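PDB 6IYM: 5-oxopent-3-ene-1,2,5-tricarboxylate decarboxylase from Exiguobacterium antarcticum B7, which belongs to the fumarylacetoacetate hydrolase family of metal-dependent enzymes and carries a magnesium ion in a site made of acidic side chains. Local coordinates for residues I152-T157 and F177-P182. Sequence-based numbering, arbitrary orientation.
Sequences IINDVT and FCPFGP. With MG (magnesium ion), chain C.
Ile-153 and Phe-180 face each other as a non-hydrogen-bonded pair of two antiparallel strands, and their side chains rise on the same face of the sheet. CD1 of Ile-153 leans across the gap to 3.5 Å from CD1 of Phe-180. The same methyl lies 3.7 Å from SG of Cys-178, so it sits between ring and sulfur. CG1 of Ile-153 lies beside the backbone N (chi1 -72°), and chi2 of -77° bends CD1 over to the partner strand.

On the other face, CB of Asn-154 lies 3.7 Å from CB of Pro-179, against its ring. OD1 of Asn-154 accepts a hydrogen bond from the backbone N of Glu-124. CB of Val-156 points toward 177-182, and its two methyls divide between Phe-177 and Pro-179. CG1 sits over one face of the Phe-177 ring, 3.9 Å from the centroid and 17° off the normal, a CH-pi contact. The other methyl, CG2, meets CD of Pro-179.

Two backbone bonds of 3.1 Å, Gly-181 N to Ile-152 O and Asn-154 N to Pro-179 O, fix the pairing. Weak bonds from Ile-152 N to Gly-181 O and from Val-156 N to Phe-177 O lie at the two ends. At the backbone angles of Gly-181 a CB would run into the carbonyl O of Phe-180, so the site suits glycine. A cis peptide leads into Pro-182.

Asp-155, centre of an inverse gamma turn, points away from 177-182. Its OD2 binds magnesium at 2.1 Å, together with Glu-124 and Glu-126, while Lys-99 forms a salt bridge with OD1. Lys-99 also hydrogen-bonds to O of Phe-177, tying that segment to the metal ligand. The buried antiparallel pair ends at the three-carboxylate magnesium site of this fumarylacetoacetate hydrolase-type domain, to which it supplies Asp-155.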
loop_
_atom_site.group_PDB
_atom_site.type_symbol
_atom_site.label_atom_id
_atom_site.label_comp_id
_atom_site.label_asym_id
_atom_site.label_seq_id
_atom_site.Cartn_x
_atom_site.Cartn_y
_atom_site.Cartn_z
ATOM N N ILE A 152 15.717 1.723 9.568
ATOM C CA ILE A 152 15.192 3.057 9.947
ATOM C C ILE A 152 14.270 3.515 8.830
ATOM O O ILE A 152 14.577 3.261 7.680
ATOM C CB ILE A 152 16.331 4.053 10.201
ATOM C CG1 ILE A 152 17.469 3.397 10.986
ATOM C CG2 ILE A 152 15.792 5.302 10.874
ATOM C CD1 ILE A 152 18.673 4.290 11.234
ATOM N N ILE A 153 13.161 4.126 9.212
ATOM C CA ILE A 153 12.234 4.887 8.346
ATOM C C ILE A 153 12.160 6.303 8.913
ATOM O O ILE A 153 12.043 6.433 10.127
ATOM C CB ILE A 153 10.855 4.206 8.320
ATOM C CG1 ILE A 153 10.924 2.911 7.521
ATOM C CG2 ILE A 153 9.785 5.137 7.789
ATOM C CD1 ILE A 153 10.945 3.144 6.063
ATOM N N ASN A 154 12.221 7.309 8.043
ATOM C CA ASN A 154 11.792 8.692 8.355
ATOM C C ASN A 154 10.406 8.850 7.734
ATOM O O ASN A 154 10.307 8.942 6.476
ATOM C CB ASN A 154 12.807 9.732 7.875
ATOM C CG ASN A 154 12.549 11.121 8.427
ATOM O OD1 ASN A 154 11.476 11.405 8.972
ATOM N ND2 ASN A 154 13.485 12.017 8.193
ATOM N N ASP A 155 9.378 8.867 8.583
ATOM C CA ASP A 155 7.960 8.989 8.160
ATOM C C ASP A 155 7.738 10.470 7.907
ATOM O O ASP A 155 7.069 11.115 8.718
ATOM C CB ASP A 155 7.008 8.359 9.197
ATOM C CG ASP A 155 5.505 8.537 8.956
ATOM O OD1 ASP A 155 5.117 8.959 7.854
ATOM O OD2 ASP A 155 4.707 8.268 9.905
ATOM N N VAL A 156 8.312 10.998 6.840
ATOM C CA VAL A 156 8.163 12.441 6.485
ATOM C C VAL A 156 6.665 12.686 6.224
ATOM O O VAL A 156 6.016 11.812 5.614
ATOM C CB VAL A 156 9.042 12.850 5.284
ATOM C CG1 VAL A 156 8.785 14.298 4.878
ATOM C CG2 VAL A 156 10.519 12.614 5.524
ATOM N N THR A 157 6.136 13.819 6.694
ATOM C CA THR A 157 4.692 14.103 6.795
ATOM C C THR A 157 4.409 15.577 6.471
ATOM O O THR A 157 5.120 16.453 6.996
ATOM C CB THR A 157 4.182 13.799 8.210
ATOM O OG1 THR A 157 4.461 12.460 8.617
ATOM C CG2 THR A 157 2.699 14.069 8.346
ATOM N N PHE A 177 8.991 11.247 0.575
ATOM C CA PHE A 177 8.516 11.276 1.984
ATOM C C PHE A 177 8.852 9.988 2.759
ATOM O O PHE A 177 8.308 9.835 3.886
ATOM C CB PHE A 177 7.022 11.564 2.038
ATOM C CG PHE A 177 6.648 13.021 1.947
ATOM C CD1 PHE A 177 7.458 13.934 1.305
ATOM C CD2 PHE A 177 5.443 13.453 2.463
ATOM C CE1 PHE A 177 7.090 15.274 1.223
ATOM C CE2 PHE A 177 5.070 14.788 2.385
ATOM C CZ PHE A 177 5.903 15.699 1.764
ATOM N N CYS A 178 9.682 9.073 2.240
ATOM C CA CYS A 178 10.028 7.848 3.009
ATOM C C CYS A 178 11.494 7.452 2.839
ATOM O O CYS A 178 11.806 6.399 2.278
ATOM C CB CYS A 178 9.078 6.705 2.650
ATOM S SG CYS A 178 9.049 5.418 3.921
ATOM N N PRO A 179 12.448 8.219 3.421
ATOM C CA PRO A 179 13.798 7.731 3.658
ATOM C C PRO A 179 13.760 6.373 4.342
ATOM O O PRO A 179 12.993 6.209 5.286
ATOM C CB PRO A 179 14.394 8.739 4.646
ATOM C CG PRO A 179 13.701 10.024 4.250
ATOM C CD PRO A 179 12.291 9.600 3.899
ATOM N N PHE A 180 14.589 5.459 3.857
ATOM C CA PHE A 180 14.626 4.053 4.294
ATOM C C PHE A 180 16.067 3.577 4.217
ATOM O O PHE A 180 16.635 3.615 3.140
ATOM C CB PHE A 180 13.661 3.253 3.421
ATOM C CG PHE A 180 13.682 1.758 3.611
ATOM C CD1 PHE A 180 13.665 1.206 4.875
ATOM C CD2 PHE A 180 13.517 0.904 2.522
ATOM C CE1 PHE A 180 13.622 -0.170 5.034
ATOM C CE2 PHE A 180 13.433 -0.472 2.687
ATOM C CZ PHE A 180 13.532 -1.011 3.938
ATOM N N GLY A 181 16.634 3.131 5.331
ATOM C CA GLY A 181 17.982 2.540 5.348
ATOM C C GLY A 181 18.679 2.839 6.658
ATOM O O GLY A 181 17.987 3.152 7.634
ATOM N N PRO A 182 20.034 2.833 6.704
ATOM C CA PRO A 182 20.887 2.516 5.554
ATOM C C PRO A 182 21.139 1.020 5.327
ATOM O O PRO A 182 21.645 0.644 4.311
ATOM C CB PRO A 182 22.250 3.102 5.912
ATOM C CG PRO A 182 22.272 3.101 7.440
ATOM C CD PRO A 182 20.827 3.220 7.886
HETATM MG MG MG C . 4.936 7.910 11.956
#